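Local coordinates for protein argonaute (Aquifex aeolicus, PDB 1YVU) that cleaves target RNA with the help of short single-stranded DNA guides, as a metal-dependent endonuclease of the argonaute family, at residues A[545-556]-A[581-591]. Numbering follows the deposited sequence.
Sequences EKAIGDVFSLLE and AFKKYGELYGY
Phe552 packs as a knob into the hole formed on helix 581-589 by Phe582, Tyr585, Gly586 and Tyr589. Tyr585 CB lies over the centre of the Phe552 ring, 3.6 Å from its centroid in a CH-pi contact, while Phe582 CD2 meets the ring edge at Phe552 CE1. Tyr591 comes rim to rim, its CD2 3.5 Å from Phe552 CE2, with the two planes only 19° apart. Tyr589 returns the interlock: its ring fits among Gly549, Phe552, Ser553 and Glu556, with CE1 3.5 Å from Phe552 CB, and Glu556 OE2 lies near the ring plane at the edge, by CE2. Replacing Phe552 by alanine is likely to empty the hole between Phe582, Tyr585 and Gly586 and to remove the rim neighbour of Tyr591.

Toward the start of both segments the backbone itself becomes a ring partner. Gly549 CA sits 3.8 Å from the centroid of the Tyr585 ring, over its face, in a second CH-pi contact. Ile548 turns CG2 anti to its backbone nitrogen and lays it over the face of Phe582, 3.7 Å from the ring centroid; its CD1 reaches Ala581 CB.

No hydrogen bond joins the segments; the axes of segments 545-556 and 581-589 cross at -33° and approach to 9.7 Å. A Schellman motif at Gly590 ends helix 576-589 and brings Tyr591 back toward helix 542-557, its OH hydrogen-bonded to Phe560 O. The pair packs on the RNase H-like sheet of the PIWI domain: Val551 and Phe582 both touch Ile501 of strand 497-505, which carries the metal-binding Asp502, and Leu554 and Leu555 reach Ile521 of strand 515-522.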
loop_
_atom_site.group_PDB
_atom_site.type_symbol
_atom_site.label_atom_id
_atom_site.label_comp_id
_atom_site.label_asym_id
_atom_site.label_seq_id
_atom_site.Cartn_x
_atom_site.Cartn_y
_atom_site.Cartn_z
ATOM N N GLU A 545 -15.360 -15.869 4.616
ATOM C CA GLU A 545 -15.543 -17.300 4.388
ATOM C C GLU A 545 -16.009 -17.650 2.980
ATOM O O GLU A 545 -15.475 -18.583 2.376
ATOM C CB GLU A 545 -16.566 -17.857 5.385
ATOM C CG GLU A 545 -16.097 -18.011 6.837
ATOM C CD GLU A 545 -15.496 -19.388 7.155
ATOM O OE1 GLU A 545 -15.874 -20.393 6.503
ATOM O OE2 GLU A 545 -14.659 -19.468 8.088
ATOM N N LYS A 546 -16.999 -16.912 2.465
ATOM C CA LYS A 546 -17.531 -17.186 1.126
ATOM C C LYS A 546 -16.480 -16.848 0.123
ATOM O O LYS A 546 -16.086 -17.718 -0.642
ATOM C CB LYS A 546 -18.812 -16.408 0.821
ATOM C CG LYS A 546 -19.827 -17.183 -0.023
ATOM C CD LYS A 546 -21.276 -16.758 0.253
ATOM C CE LYS A 546 -21.727 -17.023 1.724
ATOM N NZ LYS A 546 -23.150 -16.633 2.060
ATOM N N ALA A 547 -15.904 -15.652 0.279
ATOM C CA ALA A 547 -14.838 -15.128 -0.584
ATOM C C ALA A 547 -13.701 -16.117 -0.757
ATOM O O ALA A 547 -13.308 -16.411 -1.898
ATOM C CB ALA A 547 -14.306 -13.797 -0.049
ATOM N N ILE A 548 -13.292 -16.716 0.368
ATOM C CA ILE A 548 -12.222 -17.693 0.377
ATOM C C ILE A 548 -12.673 -19.109 0.053
ATOM O O ILE A 548 -11.891 -19.883 -0.497
ATOM C CB ILE A 548 -11.386 -17.577 1.649
ATOM C CG1 ILE A 548 -10.691 -16.212 1.612
ATOM C CG2 ILE A 548 -10.285 -18.637 1.710
ATOM C CD1 ILE A 548 -10.305 -15.702 2.923
ATOM N N GLY A 549 -13.941 -19.426 0.300
ATOM C CA GLY A 549 -14.440 -20.758 -0.024
ATOM C C GLY A 549 -14.668 -20.843 -1.518
ATOM O O GLY A 549 -14.479 -21.910 -2.143
ATOM N N ASP A 550 -15.071 -19.688 -2.070
ATOM C CA ASP A 550 -15.320 -19.517 -3.496
ATOM C C ASP A 550 -14.005 -19.744 -4.201
ATOM O O ASP A 550 -13.954 -20.527 -5.164
ATOM C CB ASP A 550 -15.848 -18.128 -3.825
ATOM C CG ASP A 550 -17.344 -18.011 -3.625
ATOM O OD1 ASP A 550 -18.096 -18.047 -4.611
ATOM O OD2 ASP A 550 -17.774 -17.857 -2.474
ATOM N N VAL A 551 -12.935 -19.164 -3.645
ATOM C CA VAL A 551 -11.573 -19.335 -4.162
ATOM C C VAL A 551 -11.199 -20.837 -4.189
ATOM O O VAL A 551 -10.674 -21.366 -5.182
ATOM C CB VAL A 551 -10.606 -18.559 -3.270
ATOM C CG1 VAL A 551 -9.120 -18.990 -3.460
ATOM C CG2 VAL A 551 -10.783 -17.094 -3.548
ATOM N N PHE A 552 -11.593 -21.532 -3.127
ATOM C CA PHE A 552 -11.340 -22.951 -2.998
ATOM C C PHE A 552 -12.173 -23.811 -3.915
ATOM O O PHE A 552 -11.625 -24.707 -4.542
ATOM C CB PHE A 552 -11.509 -23.358 -1.558
ATOM C CG PHE A 552 -10.273 -23.158 -0.750
ATOM C CD1 PHE A 552 -9.995 -21.918 -0.150
ATOM C CD2 PHE A 552 -9.357 -24.206 -0.614
ATOM C CE1 PHE A 552 -8.820 -21.724 0.581
ATOM C CE2 PHE A 552 -8.169 -24.041 0.114
ATOM C CZ PHE A 552 -7.892 -22.797 0.719
ATOM N N SER A 553 -13.468 -23.487 -4.060
ATOM C CA SER A 553 -14.338 -24.235 -4.975
ATOM C C SER A 553 -13.912 -24.009 -6.421
ATOM O O SER A 553 -14.038 -24.912 -7.233
ATOM C CB SER A 553 -15.826 -23.934 -4.779
ATOM O OG SER A 553 -16.158 -22.604 -5.110
ATOM N N LEU A 554 -13.325 -22.846 -6.711
ATOM C CA LEU A 554 -12.817 -22.568 -8.055
ATOM C C LEU A 554 -11.586 -23.445 -8.321
ATOM O O LEU A 554 -11.461 -23.980 -9.418
ATOM C CB LEU A 554 -12.451 -21.087 -8.262
ATOM C CG LEU A 554 -11.950 -20.703 -9.681
ATOM C CD1 LEU A 554 -12.952 -21.084 -10.766
ATOM C CD2 LEU A 554 -11.626 -19.230 -9.779
ATOM N N LEU A 555 -10.724 -23.640 -7.314
ATOM C CA LEU A 555 -9.530 -24.476 -7.484
ATOM C C LEU A 555 -9.957 -25.901 -7.741
ATOM O O LEU A 555 -9.402 -26.573 -8.605
ATOM C CB LEU A 555 -8.607 -24.413 -6.269
ATOM C CG LEU A 555 -7.774 -23.122 -6.178
ATOM C CD1 LEU A 555 -7.264 -22.912 -4.781
ATOM C CD2 LEU A 555 -6.615 -23.151 -7.152
ATOM N N GLU A 556 -11.048 -26.300 -7.090
ATOM C CA GLU A 556 -11.609 -27.641 -7.246
ATOM C C GLU A 556 -12.171 -27.780 -8.660
ATOM O O GLU A 556 -11.911 -28.784 -9.330
ATOM C CB GLU A 556 -12.725 -27.875 -6.229
ATOM C CG GLU A 556 -13.200 -29.324 -6.105
ATOM C CD GLU A 556 -14.656 -29.441 -5.682
ATOM O OE1 GLU A 556 -15.327 -30.390 -6.158
ATOM O OE2 GLU A 556 -15.138 -28.588 -4.895
ATOM N N ALA A 581 -10.004 -19.038 7.649
ATOM C CA ALA A 581 -10.810 -19.541 6.532
ATOM C C ALA A 581 -9.999 -20.437 5.644
ATOM O O ALA A 581 -10.422 -21.521 5.314
ATOM C CB ALA A 581 -11.367 -18.388 5.730
ATOM N N PHE A 582 -8.767 -20.015 5.387
ATOM C CA PHE A 582 -7.815 -20.738 4.554
ATOM C C PHE A 582 -7.463 -22.084 5.158
ATOM O O PHE A 582 -7.734 -23.118 4.544
ATOM C CB PHE A 582 -6.543 -19.900 4.382
ATOM C CG PHE A 582 -6.639 -18.866 3.305
ATOM C CD1 PHE A 582 -6.785 -17.519 3.631
ATOM C CD2 PHE A 582 -6.580 -19.226 1.941
ATOM C CE1 PHE A 582 -6.880 -16.525 2.615
ATOM C CE2 PHE A 582 -6.673 -18.239 0.904
ATOM C CZ PHE A 582 -6.825 -16.892 1.248
ATOM N N LYS A 583 -6.943 -22.050 6.389
ATOM C CA LYS A 583 -6.533 -23.236 7.136
ATOM C C LYS A 583 -7.634 -24.274 7.210
ATOM O O LYS A 583 -7.360 -25.466 7.087
ATOM C CB LYS A 583 -6.141 -22.861 8.559
ATOM C CG LYS A 583 -4.969 -21.942 8.675
ATOM C CD LYS A 583 -4.718 -21.611 10.130
ATOM C CE LYS A 583 -3.373 -20.923 10.311
ATOM N NZ LYS A 583 -3.161 -20.381 11.673
ATOM N N LYS A 584 -8.876 -23.814 7.367
ATOM C CA LYS A 584 -10.012 -24.719 7.456
ATOM C C LYS A 584 -10.452 -25.255 6.120
ATOM O O LYS A 584 -10.835 -26.415 6.032
ATOM C CB LYS A 584 -11.162 -24.065 8.192
ATOM C CG LYS A 584 -10.817 -23.886 9.663
ATOM C CD LYS A 584 -11.663 -22.819 10.320
ATOM C CE LYS A 584 -11.274 -22.626 11.766
ATOM N NZ LYS A 584 -12.227 -21.674 12.405
ATOM N N TYR A 585 -10.324 -24.428 5.080
ATOM C CA TYR A 585 -10.678 -24.809 3.710
ATOM C C TYR A 585 -9.510 -25.551 3.077
ATOM O O TYR A 585 -9.657 -26.207 2.045
ATOM C CB TYR A 585 -11.070 -23.588 2.888
ATOM C CG TYR A 585 -12.528 -23.190 3.010
ATOM C CD1 TYR A 585 -12.913 -22.032 3.712
ATOM C CD2 TYR A 585 -13.542 -23.987 2.448
ATOM C CE1 TYR A 585 -14.273 -21.681 3.862
ATOM C CE2 TYR A 585 -14.911 -23.649 2.579
ATOM C CZ TYR A 585 -15.270 -22.501 3.287
ATOM O OH TYR A 585 -16.609 -22.188 3.380
ATOM N N GLY A 586 -8.341 -25.427 3.705
ATOM C CA GLY A 586 -7.157 -26.147 3.273
ATOM C C GLY A 586 -7.326 -27.562 3.816
ATOM O O GLY A 586 -7.029 -28.530 3.126
ATOM N N GLU A 587 -7.885 -27.669 5.029
ATOM C CA GLU A 587 -8.131 -28.952 5.701
ATOM C C GLU A 587 -9.228 -29.706 4.993
ATOM O O GLU A 587 -9.067 -30.893 4.691
ATOM C CB GLU A 587 -8.534 -28.746 7.170
ATOM C CG GLU A 587 -7.372 -28.798 8.176
ATOM C CD GLU A 587 -7.655 -28.048 9.493
ATOM O OE1 GLU A 587 -8.840 -27.772 9.822
ATOM O OE2 GLU A 587 -6.667 -27.739 10.208
ATOM N N LEU A 588 -10.294 -28.971 4.677
ATOM C CA LEU A 588 -11.487 -29.466 3.992
ATOM C C LEU A 588 -11.285 -30.038 2.592
ATOM O O LEU A 588 -11.862 -31.068 2.279
ATOM C CB LEU A 588 -12.543 -28.363 3.937
ATOM C CG LEU A 588 -13.794 -28.477 4.818
ATOM C CD1 LEU A 588 -14.163 -27.120 5.439
ATOM C CD2 LEU A 588 -14.936 -29.039 3.956
ATOM N N TYR A 589 -10.469 -29.382 1.762
ATOM C CA TYR A 589 -10.196 -29.847 0.390
ATOM C C TYR A 589 -8.920 -30.658 0.290
ATOM O O TYR A 589 -8.541 -31.107 -0.807
ATOM C CB TYR A 589 -10.081 -28.678 -0.578
ATOM C CG TYR A 589 -11.356 -27.951 -0.881
ATOM C CD1 TYR A 589 -11.863 -27.006 0.019
ATOM C CD2 TYR A 589 -12.047 -28.156 -2.090
ATOM C CE1 TYR A 589 -13.039 -26.266 -0.269
ATOM C CE2 TYR A 589 -13.226 -27.413 -2.394
ATOM C CZ TYR A 589 -13.710 -26.467 -1.472
ATOM O OH TYR A 589 -14.829 -25.705 -1.723
ATOM N N GLY A 590 -8.234 -30.762 1.426
ATOM C CA GLY A 590 -6.999 -31.514 1.535
ATOM C C GLY A 590 -5.837 -30.929 0.764
ATOM O O GLY A 590 -5.157 -31.677 0.075
ATOM N N TYR A 591 -5.647 -29.607 0.833
ATOM C CA TYR A 591 -4.528 -28.920 0.144
ATOM C C TYR A 591 -3.362 -28.551 1.099
ATOM O O TYR A 591 -3.586 -28.335 2.300
ATOM C CB TYR A 591 -4.996 -27.606 -0.549
ATOM C CG TYR A 591 -6.002 -27.723 -1.682
ATOM C CD1 TYR A 591 -5.967 -28.809 -2.592
ATOM C CD2 TYR A 591 -7.018 -26.745 -1.838
ATOM C CE1 TYR A 591 -6.936 -28.933 -3.631
ATOM C CE2 TYR A 591 -8.009 -26.845 -2.881
ATOM C CZ TYR A 591 -7.959 -27.950 -3.770
ATOM O OH TYR A 591 -8.933 -28.114 -4.744
#